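Local atomic coordinates of putative polyketide synthase (Brevibacillus brevis, PDB entry 6HP2), a protein that is the O-methyltransferase domain of a modular polyketide synthase, binds S-adenosyl-L-homocysteine and is probably involved in making the antibiotic bacillaene. Residues I111-L116 and I120-F125; L134-I139 and R147-N152; Q256-L261 and L268-V273. All coordinates share one frame; numbering follows the deposited sequence.

Contact 1 (I111-L116 and I120-F125)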
loop_
_atom_site.group_PDB
_atom_site.type_symbol
_atom_site.label_atom_id
_atom_site.label_comp_id
_atom_site.label_asym_id
_atom_site.label_seq_id
_atom_site.Cartn_x
_atom_site.Cartn_y
_atom_site.Cartn_z
ATOM N N ILE A 111 7.865 -12.081 1.470
ATOM C CA ILE A 111 8.931 -12.793 2.138
ATOM C C ILE A 111 8.756 -12.747 3.638
ATOM O O ILE A 111 8.905 -13.776 4.308
ATOM C CB ILE A 111 10.305 -12.201 1.734
ATOM C CG1 ILE A 111 10.672 -12.677 0.346
ATOM C CG2 ILE A 111 11.373 -12.553 2.775
ATOM C CD1 ILE A 111 11.722 -11.777 -0.301
ATOM N N GLN A 112 8.560 -11.545 4.194
ATOM C CA GLN A 112 8.514 -11.423 5.653
ATOM C C GLN A 112 7.298 -12.139 6.256
ATOM O O GLN A 112 7.390 -12.679 7.377
ATOM C CB GLN A 112 8.518 -9.962 6.083
ATOM C CG GLN A 112 9.893 -9.247 5.901
ATOM C CD GLN A 112 9.822 -7.758 6.290
ATOM O OE1 GLN A 112 8.732 -7.188 6.540
ATOM N NE2 GLN A 112 10.954 -7.126 6.315
ATOM N N ILE A 113 6.137 -12.123 5.564
ATOM C CA ILE A 113 4.966 -12.845 6.096
ATOM C C ILE A 113 5.268 -14.345 6.148
ATOM O O ILE A 113 4.933 -15.046 7.117
ATOM C CB ILE A 113 3.696 -12.562 5.277
ATOM C CG1 ILE A 113 3.248 -11.132 5.456
ATOM C CG2 ILE A 113 2.579 -13.552 5.666
ATOM C CD1 ILE A 113 2.201 -10.717 4.478
ATOM N N ALA A 114 5.854 -14.869 5.074
ATOM C CA ALA A 114 6.182 -16.288 5.025
ATOM C C ALA A 114 7.220 -16.658 6.076
ATOM O O ALA A 114 7.164 -17.749 6.673
ATOM C CB ALA A 114 6.691 -16.661 3.635
ATOM N N GLU A 115 8.185 -15.774 6.317
ATOM C CA GLU A 115 9.194 -16.077 7.324
ATOM C C GLU A 115 8.581 -16.071 8.716
ATOM O O GLU A 115 8.852 -16.959 9.534
ATOM C CB GLU A 115 10.343 -15.081 7.277
ATOM C CG GLU A 115 11.387 -15.322 6.262
ATOM C CD GLU A 115 12.626 -14.466 6.527
ATOM O OE1 GLU A 115 13.722 -15.029 6.731
ATOM O OE2 GLU A 115 12.491 -13.230 6.543
ATOM N N LEU A 116 7.784 -15.048 9.019
ATOM C CA LEU A 116 7.230 -14.916 10.363
ATOM C C LEU A 116 6.148 -15.960 10.657
ATOM O O LEU A 116 5.933 -16.311 11.829
ATOM C CB LEU A 116 6.666 -13.509 10.543
ATOM C CG LEU A 116 6.314 -13.011 11.936
ATOM C CD1 LEU A 116 7.398 -13.306 12.955
ATOM C CD2 LEU A 116 6.044 -11.508 11.856
ATOM N N ILE A 120 2.033 -20.206 6.381
ATOM C CA ILE A 120 1.359 -19.489 5.325
ATOM C C ILE A 120 2.111 -19.664 4.001
ATOM O O ILE A 120 3.328 -19.706 3.965
ATOM C CB ILE A 120 1.246 -18.002 5.696
ATOM C CG1 ILE A 120 0.407 -17.845 6.980
ATOM C CG2 ILE A 120 0.588 -17.231 4.512
ATOM C CD1 ILE A 120 0.072 -16.397 7.310
ATOM N N LYS A 121 1.371 -19.710 2.907
ATOM C CA LYS A 121 1.910 -19.641 1.555
ATOM C C LYS A 121 1.571 -18.282 0.985
ATOM O O LYS A 121 0.424 -17.818 1.093
ATOM C CB LYS A 121 1.340 -20.752 0.667
ATOM C CG LYS A 121 1.757 -22.158 1.148
ATOM C CD LYS A 121 1.204 -23.239 0.240
ATOM C CE LYS A 121 1.623 -24.626 0.734
ATOM N NZ LYS A 121 1.108 -25.704 -0.153
ATOM N N THR A 122 2.585 -17.621 0.439
ATOM C CA THR A 122 2.431 -16.276 -0.089
ATOM C C THR A 122 2.743 -16.232 -1.578
ATOM O O THR A 122 3.708 -16.861 -2.040
ATOM C CB THR A 122 3.350 -15.281 0.642
ATOM O OG1 THR A 122 4.721 -15.660 0.503
ATOM C CG2 THR A 122 2.991 -15.154 2.083
ATOM N N HIS A 123 1.908 -15.498 -2.313
ATOM C CA HIS A 123 2.098 -15.236 -3.730
ATOM C C HIS A 123 2.213 -13.726 -3.942
ATOM O O HIS A 123 1.497 -12.960 -3.297
ATOM C CB HIS A 123 0.915 -15.723 -4.561
ATOM C CG HIS A 123 0.850 -17.197 -4.739
ATOM N ND1 HIS A 123 -0.268 -17.824 -5.260
ATOM C CD2 HIS A 123 1.766 -18.168 -4.499
ATOM C CE1 HIS A 123 -0.027 -19.121 -5.336
ATOM N NE2 HIS A 123 1.197 -19.353 -4.885
ATOM N N GLY A 124 3.142 -13.312 -4.801
ATOM C CA GLY A 124 3.197 -11.936 -5.297
ATOM C C GLY A 124 3.127 -11.841 -6.810
ATOM O O GLY A 124 3.606 -12.719 -7.532
ATOM N N PHE A 125 2.483 -10.764 -7.288
ATOM C CA PHE A 125 2.489 -10.354 -8.676
ATOM C C PHE A 125 3.226 -9.011 -8.701
ATOM O O PHE A 125 2.933 -8.121 -7.880
ATOM C CB PHE A 125 1.103 -10.135 -9.265
ATOM C CG PHE A 125 0.433 -11.336 -9.851
ATOM C CD1 PHE A 125 0.753 -12.620 -9.466
ATOM C CD2 PHE A 125 -0.517 -11.163 -10.861
ATOM C CE1 PHE A 125 0.153 -13.663 -10.014
ATOM C CE2 PHE A 125 -1.144 -12.241 -11.413
ATOM C CZ PHE A 125 -0.793 -13.497 -10.993
#
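Ile-113 and Ala-114, near the C-terminal end of helix 108-116, face Ile-120, just before strand 121-126, and Thr-122 near its start. Only three residues separate the two segments, so the chain turns back sharply. The backbones come nearest at Ala-114 CA and Ile-120 CA, 5.8 Å apart. The strand then runs on past the helix, and contact is confined to Ile-120 and Thr-122.

Ile-113 and Ala-114 supply nearly all of the helix side, in similar shares. In Ile-113, CG1 lies beside the backbone N (chi1 -68°), which leaves CG2 anti to that N and facing the strand. It meets two methyl groups. Thr-122 CG2 lies 3.9 Å from Ile-113 CG2. Ile-120 CD1 approaches the same Ile-113 CG2 at 4.1 Å. Both pairs of side chains meet at a slant.

This is the second half of the beta-alpha-beta unit 98-101, 108-116, 121-126, part of the Rossmann-like core of a class I methyltransferase. Val-99 of the neighbouring strand also touches Ile-120 and Thr-122.

Ala-114 CB packs 3.8 Å from Thr-122 OG1. That hydroxyl stands between the backbone N and the carbonyl carbon (chi1 60°), and its hydrogen-bond partner is Val-110 O, further back in the helix. Thr-122 therefore presents its methyl to Ile-113 while its oxygen reaches the helix backbone. Arg-147 NH1 is hydrogen-bonded to both Ala-114 O and Ile-120 O, bridging the two segments from outside.

Contact 2 (L134-I139 and R147-N152)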
loop_
_atom_site.group_PDB
_atom_site.type_symbol
_atom_site.label_atom_id
_atom_site.label_comp_id
_atom_site.label_asym_id
_atom_site.label_seq_id
_atom_site.Cartn_x
_atom_site.Cartn_y
_atom_site.Cartn_z
ATOM N N LEU A 134 14.378 -10.146 -8.625
ATOM C CA LEU A 134 15.037 -9.874 -7.362
ATOM C C LEU A 134 14.294 -10.538 -6.209
ATOM O O LEU A 134 14.925 -11.105 -5.313
ATOM C CB LEU A 134 15.120 -8.353 -7.142
ATOM C CG LEU A 134 15.706 -7.939 -5.782
ATOM C CD1 LEU A 134 17.137 -8.472 -5.593
ATOM C CD2 LEU A 134 15.673 -6.454 -5.630
ATOM N N GLY A 135 12.958 -10.429 -6.197
ATOM C CA GLY A 135 12.176 -11.047 -5.129
ATOM C C GLY A 135 12.329 -12.563 -5.075
ATOM O O GLY A 135 12.484 -13.141 -3.999
ATOM N N ASN A 136 12.357 -13.222 -6.234
ATOM C CA ASN A 136 12.576 -14.658 -6.247
ATOM C C ASN A 136 14.001 -15.016 -5.847
ATOM O O ASN A 136 14.214 -16.050 -5.207
ATOM C CB ASN A 136 12.241 -15.231 -7.623
ATOM C CG ASN A 136 10.765 -15.286 -7.853
ATOM O OD1 ASN A 136 10.020 -15.787 -6.996
ATOM N ND2 ASN A 136 10.309 -14.741 -8.978
ATOM N N GLN A 137 15.000 -14.192 -6.205
ATOM C CA GLN A 137 16.358 -14.453 -5.725
ATOM C C GLN A 137 16.416 -14.367 -4.204
ATOM O O GLN A 137 17.038 -15.206 -3.555
ATOM C CB GLN A 137 17.366 -13.469 -6.340
ATOM C CG GLN A 137 17.610 -13.651 -7.801
ATOM C CD GLN A 137 18.510 -12.563 -8.376
ATOM O OE1 GLN A 137 19.152 -11.821 -7.634
ATOM N NE2 GLN A 137 18.536 -12.452 -9.705
ATOM N N ARG A 138 15.737 -13.383 -3.610
ATOM C CA ARG A 138 15.739 -13.273 -2.162
ATOM C C ARG A 138 14.918 -14.386 -1.533
ATOM O O ARG A 138 15.252 -14.859 -0.456
ATOM C CB ARG A 138 15.187 -11.897 -1.726
ATOM C CG ARG A 138 16.101 -10.742 -2.139
ATOM C CD ARG A 138 15.554 -9.400 -1.708
ATOM N NE ARG A 138 16.405 -8.289 -2.134
ATOM C CZ ARG A 138 16.102 -7.011 -1.957
ATOM N NH1 ARG A 138 14.970 -6.681 -1.363
ATOM N NH2 ARG A 138 16.928 -6.064 -2.378
ATOM N N ILE A 139 13.841 -14.802 -2.173
ATOM C CA ILE A 139 13.125 -15.971 -1.690
ATOM C C ILE A 139 14.064 -17.165 -1.651
ATOM O O ILE A 139 14.075 -17.951 -0.692
ATOM C CB ILE A 139 11.899 -16.252 -2.568
ATOM C CG1 ILE A 139 10.790 -15.211 -2.269
ATOM C CG2 ILE A 139 11.410 -17.670 -2.347
ATOM C CD1 ILE A 139 9.614 -15.303 -3.182
ATOM N N ARG A 147 7.137 -22.044 -0.096
ATOM C CA ARG A 147 5.961 -21.333 0.418
ATOM C C ARG A 147 5.783 -19.915 -0.101
ATOM O O ARG A 147 4.743 -19.304 0.149
ATOM C CB ARG A 147 6.008 -21.278 1.938
ATOM C CG ARG A 147 5.806 -22.635 2.566
ATOM C CD ARG A 147 5.733 -22.519 4.060
ATOM N NE ARG A 147 6.965 -22.012 4.661
ATOM C CZ ARG A 147 7.133 -20.791 5.149
ATOM N NH1 ARG A 147 6.112 -19.892 5.134
ATOM N NH2 ARG A 147 8.295 -20.481 5.733
ATOM N N ALA A 148 6.741 -19.378 -0.813
ATOM C CA ALA A 148 6.635 -18.005 -1.329
ATOM C C ALA A 148 7.071 -18.027 -2.774
ATOM O O ALA A 148 8.051 -18.710 -3.098
ATOM C CB ALA A 148 7.498 -17.055 -0.555
ATOM N N LYS A 149 6.310 -17.337 -3.636
ATOM C CA LYS A 149 6.637 -17.318 -5.045
ATOM C C LYS A 149 6.149 -15.995 -5.628
ATOM O O LYS A 149 5.031 -15.544 -5.329
ATOM C CB LYS A 149 6.016 -18.480 -5.801
ATOM C CG LYS A 149 6.526 -18.605 -7.242
ATOM C CD LYS A 149 5.911 -19.803 -7.952
ATOM C CE LYS A 149 6.549 -20.030 -9.320
ATOM N NZ LYS A 149 6.057 -21.274 -9.979
ATOM N N ILE A 150 6.973 -15.390 -6.486
ATOM C CA ILE A 150 6.602 -14.125 -7.124
ATOM C C ILE A 150 6.518 -14.316 -8.628
ATOM O O ILE A 150 7.379 -14.973 -9.228
ATOM C CB ILE A 150 7.603 -13.012 -6.772
ATOM C CG1 ILE A 150 7.440 -12.691 -5.285
ATOM C CG2 ILE A 150 7.361 -11.788 -7.647
ATOM C CD1 ILE A 150 8.599 -11.899 -4.696
ATOM N N PHE A 151 5.485 -13.753 -9.233
ATOM C CA PHE A 151 5.220 -13.906 -10.668
ATOM C C PHE A 151 5.326 -12.534 -11.355
ATOM O O PHE A 151 4.868 -11.544 -10.820
ATOM C CB PHE A 151 3.808 -14.467 -10.946
ATOM C CG PHE A 151 3.495 -15.733 -10.219
ATOM C CD1 PHE A 151 2.929 -15.687 -8.966
ATOM C CD2 PHE A 151 3.708 -16.950 -10.811
ATOM C CE1 PHE A 151 2.624 -16.853 -8.274
ATOM C CE2 PHE A 151 3.405 -18.144 -10.134
ATOM C CZ PHE A 151 2.836 -18.082 -8.860
ATOM N N ASN A 152 5.956 -12.478 -12.527
ATOM C CA ASN A 152 6.051 -11.264 -13.347
ATOM C C ASN A 152 4.773 -11.209 -14.180
ATOM O O ASN A 152 4.714 -11.738 -15.282
ATOM C CB ASN A 152 7.291 -11.315 -14.243
ATOM C CG ASN A 152 7.418 -10.040 -15.067
ATOM O OD1 ASN A 152 6.860 -8.949 -14.703
ATOM N ND2 ASN A 152 8.024 -10.145 -16.144
#
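Ile-150, Ile-139 and Asn-136 carry most of this contact between helix 129-141 and strand 148-152. The two run nearly antiparallel, with short-segment axes 7.8 Å apart at closest approach.

Ile-150 points its side chain at the helix. Its CG1 is anti to the carbonyl carbon and beside the backbone N (chi1 -69°), and the extended chain beyond it carries CD1 up to the helix backbone. Ile-150 CD1 lies 3.7 Å from Gly-135 CA. With no side chain at Gly-135, this methyl sits directly against the main chain, and the packing is close.

Ile-139, one turn further along the helix, covers the preceding part of the strand, at Ala-148. Its CD1 is wedged between two strand side chains. Ile-139 CD1 meets Ala-148 CB at 3.8 Å. At the other side chain, Ile-139 CD1 is 3.9 Å from Ile-150 CD1. Its second branch rests on the backbone, with Ile-139 CG2 3.6 Å from Ala-148 O.

Asn-136 works at the more open margin. Its amide grips both backbone polar groups of Ile-150. Ile-150 N donates to Asn-136 OD1 over 3.1 Å (154° at the hydrogen). Asn-136 ND2 donates to Ile-150 O over 2.9 Å, and this bond is straighter (168°). The acceptor lies in the plane of the amide, but ND2 stands above the carbonyl plane of Ile-150. Two bonds thus fix the rotation of the amide. They also give the backbone N and O of Ile-150 partners on the outer edge of strand 148-152, an end strand of the main sheet.

Ile-150 also touches Thr-126, a residue that binds S-adenosyl-L-homocysteine. The helix laid back over the next strand belongs to the beta-alpha-beta unit 121-126, 129-141, 148-152 of the Rossmann-like methyltransferase fold.

Contact 3 (Q256-L261 and L268-V273)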
loop_
_atom_site.group_PDB
_atom_site.type_symbol
_atom_site.label_atom_id
_atom_site.label_comp_id
_atom_site.label_asym_id
_atom_site.label_seq_id
_atom_site.Cartn_x
_atom_site.Cartn_y
_atom_site.Cartn_z
ATOM N N GLN A 256 14.367 22.606 -6.248
ATOM C CA GLN A 256 15.742 23.001 -6.529
ATOM C C GLN A 256 16.687 21.813 -6.420
ATOM O O GLN A 256 17.550 21.600 -7.288
ATOM C CB GLN A 256 16.175 24.106 -5.562
ATOM C CG GLN A 256 15.682 25.491 -5.927
ATOM C CD GLN A 256 16.439 26.076 -7.108
ATOM O OE1 GLN A 256 17.660 26.242 -7.060
ATOM N NE2 GLN A 256 15.717 26.386 -8.178
ATOM N N TYR A 257 16.544 21.029 -5.351
ATOM C CA TYR A 257 17.478 19.945 -5.089
ATOM C C TYR A 257 17.537 18.978 -6.263
ATOM O O TYR A 257 18.620 18.667 -6.762
ATOM C CB TYR A 257 17.091 19.202 -3.802
ATOM C CG TYR A 257 17.929 17.953 -3.553
ATOM C CD1 TYR A 257 19.263 18.051 -3.262
ATOM C CD2 TYR A 257 17.352 16.677 -3.583
ATOM C CE1 TYR A 257 20.044 16.923 -3.046
ATOM C CE2 TYR A 257 18.101 15.549 -3.349
ATOM C CZ TYR A 257 19.473 15.681 -3.097
ATOM O OH TYR A 257 20.267 14.571 -2.870
ATOM N N ILE A 258 16.380 18.508 -6.736
ATOM C CA ILE A 258 16.395 17.461 -7.742
ATOM C C ILE A 258 16.863 17.980 -9.097
ATOM O O ILE A 258 17.276 17.181 -9.941
ATOM C CB ILE A 258 15.019 16.776 -7.867
ATOM C CG1 ILE A 258 13.972 17.753 -8.349
ATOM C CG2 ILE A 258 14.594 16.135 -6.501
ATOM C CD1 ILE A 258 12.689 17.067 -8.779
ATOM N N LYS A 259 16.834 19.295 -9.326
ATOM C CA LYS A 259 17.398 19.840 -10.563
ATOM C C LYS A 259 18.920 19.773 -10.602
ATOM O O LYS A 259 19.529 20.076 -11.653
ATOM C CB LYS A 259 16.971 21.297 -10.752
ATOM C CG LYS A 259 15.503 21.486 -11.062
ATOM C CD LYS A 259 15.339 22.691 -12.004
ATOM C CE LYS A 259 14.122 23.522 -11.640
ATOM N NZ LYS A 259 14.330 24.241 -10.355
ATOM N N HIS A 260 19.553 19.473 -9.466
ATOM C CA HIS A 260 20.990 19.243 -9.405
ATOM C C HIS A 260 21.338 17.761 -9.351
ATOM O O HIS A 260 22.446 17.407 -8.944
ATOM C CB HIS A 260 21.575 19.958 -8.195
ATOM C CG HIS A 260 21.534 21.446 -8.304
ATOM N ND1 HIS A 260 20.410 22.186 -7.992
ATOM C CD2 HIS A 260 22.476 22.337 -8.703
ATOM C CE1 HIS A 260 20.671 23.470 -8.182
ATOM N NE2 HIS A 260 21.915 23.588 -8.611
ATOM N N LEU A 261 20.404 16.897 -9.739
ATOM C CA LEU A 261 20.583 15.455 -9.815
ATOM C C LEU A 261 20.467 15.016 -11.268
ATOM O O LEU A 261 19.819 15.697 -12.081
ATOM C CB LEU A 261 19.530 14.698 -8.987
ATOM C CG LEU A 261 19.463 15.077 -7.522
ATOM C CD1 LEU A 261 18.372 14.263 -6.820
ATOM C CD2 LEU A 261 20.825 14.878 -6.874
ATOM N N LEU A 268 12.485 9.753 -11.692
ATOM C CA LEU A 268 11.762 8.792 -10.872
ATOM C C LEU A 268 11.145 9.423 -9.624
ATOM O O LEU A 268 10.119 8.931 -9.133
ATOM C CB LEU A 268 12.686 7.645 -10.462
ATOM C CG LEU A 268 13.922 7.926 -9.609
ATOM C CD1 LEU A 268 13.563 8.150 -8.181
ATOM C CD2 LEU A 268 14.961 6.769 -9.727
ATOM N N TYR A 269 11.734 10.503 -9.104
ATOM C CA TYR A 269 11.223 11.139 -7.895
ATOM C C TYR A 269 10.160 12.198 -8.173
ATOM O O TYR A 269 9.480 12.660 -7.231
ATOM C CB TYR A 269 12.366 11.783 -7.092
ATOM C CG TYR A 269 12.022 11.986 -5.635
ATOM C CD1 TYR A 269 12.037 10.935 -4.751
ATOM C CD2 TYR A 269 11.669 13.215 -5.162
ATOM C CE1 TYR A 269 11.669 11.106 -3.418
ATOM C CE2 TYR A 269 11.307 13.404 -3.858
ATOM C CZ TYR A 269 11.349 12.326 -2.972
ATOM O OH TYR A 269 11.009 12.481 -1.655
ATOM N N ILE A 270 9.955 12.553 -9.437
ATOM C CA ILE A 270 9.057 13.655 -9.740
ATOM C C ILE A 270 7.633 13.284 -9.357
ATOM O O ILE A 270 6.837 14.161 -9.008
ATOM C CB ILE A 270 9.158 14.048 -11.226
ATOM C CG1 ILE A 270 8.386 15.342 -11.496
ATOM C CG2 ILE A 270 8.596 12.934 -12.111
ATOM C CD1 ILE A 270 8.887 16.540 -10.722
ATOM N N ASN A 271 7.280 11.989 -9.438
ATOM C CA ASN A 271 5.948 11.547 -9.057
ATOM C C ASN A 271 5.717 11.769 -7.567
ATOM O O ASN A 271 4.586 12.063 -7.133
ATOM C CB ASN A 271 5.763 10.072 -9.402
ATOM C CG ASN A 271 5.779 9.820 -10.882
ATOM O OD1 ASN A 271 6.051 10.723 -11.671
ATOM N ND2 ASN A 271 5.493 8.583 -11.277
ATOM N N THR A 272 6.762 11.524 -6.752
ATOM C CA THR A 272 6.649 11.771 -5.315
ATOM C C THR A 272 6.444 13.247 -5.052
ATOM O O THR A 272 5.607 13.635 -4.241
ATOM C CB THR A 272 7.903 11.269 -4.596
ATOM O OG1 THR A 272 8.020 9.870 -4.806
ATOM C CG2 THR A 272 7.822 11.584 -3.120
ATOM N N VAL A 273 7.161 14.101 -5.778
ATOM C CA VAL A 273 6.934 15.540 -5.642
ATOM C C VAL A 273 5.484 15.890 -5.992
ATOM O O VAL A 273 4.807 16.638 -5.276
ATOM C CB VAL A 273 7.933 16.329 -6.513
ATOM C CG1 VAL A 273 7.572 17.815 -6.509
ATOM C CG2 VAL A 273 9.335 16.106 -6.015
#
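Ile-258 is the bump of this contact, and Tyr-269, Ile-270 and Val-273 line the hollow that receives it. The segments keep some distance. The nearest pair of CA atoms, those of Ile-258 and Tyr-269, is 8.2 Å apart, so side chains span the gap.

Both branches of Ile-258 are used. Ile-258 CG2 goes to the Tyr-269 side, lying 4.3 Å from Tyr-269 CD2 and slanting to the ring. CG1 stands between the backbone N and the carbonyl carbon (chi1 64°), and the extended chain beyond it carries CD1 across to the other helix. There Ile-258 CD1 meets Ile-270 CD1 at 4.3 Å. Val-273 CG2 flanks the same methyl, 4.5 Å from Ile-258 CD1. The fit is purely apolar and fairly loose.

The walls of the hollow have their own shape. Ile-270 bends its tip inward (chi2 61°), although its side chain does not start toward Ile-258. The Tyr-269 ring is backed by Thr-272 CB, which lies over the ring centre, 3.8 Å above its plane.

Ile-258 also begins a type I turn that ends at Leu-261. His-260 folds back here. His-260 ND1 donates to Gln-256 O over 3.0 Å, with the acceptor in the ring plane.

Val-254, earlier in the short helix, also touches Tyr-269 and Val-273. Helix 59-64 adds a third side: Met-59 and Ser-60 touch Tyr-269, and Arg-61 makes a cation-pi contact with Tyr-257. Helices 254-258 and 263-281 lie in the chain between strands 233-240 and 284-293 of the main sheet, and helix 59-64, from the N-terminal part, packs against them.

Overall arrangement
Contact 1 comes first and closes a tight loop of three residues between helix 108-116 and strand 121-126. That strand leads into helix 129-141, and contact 2 closes the next turn of the chain, seven residues that include the end of that helix. The two are in series. They join side by side: strands 121-126 and 148-152 are neighbours in the main sheet, and Gly-124 O lies 2.7 Å from Phe-151 N. Together they build one flank of the Rossmann-like core. Contact 3 comes much later and spans six residues, five of them helical, bringing helix 254-258 against helix 263-281. It touches neither of the others; its nearest atoms are about 14 Å from contact 2.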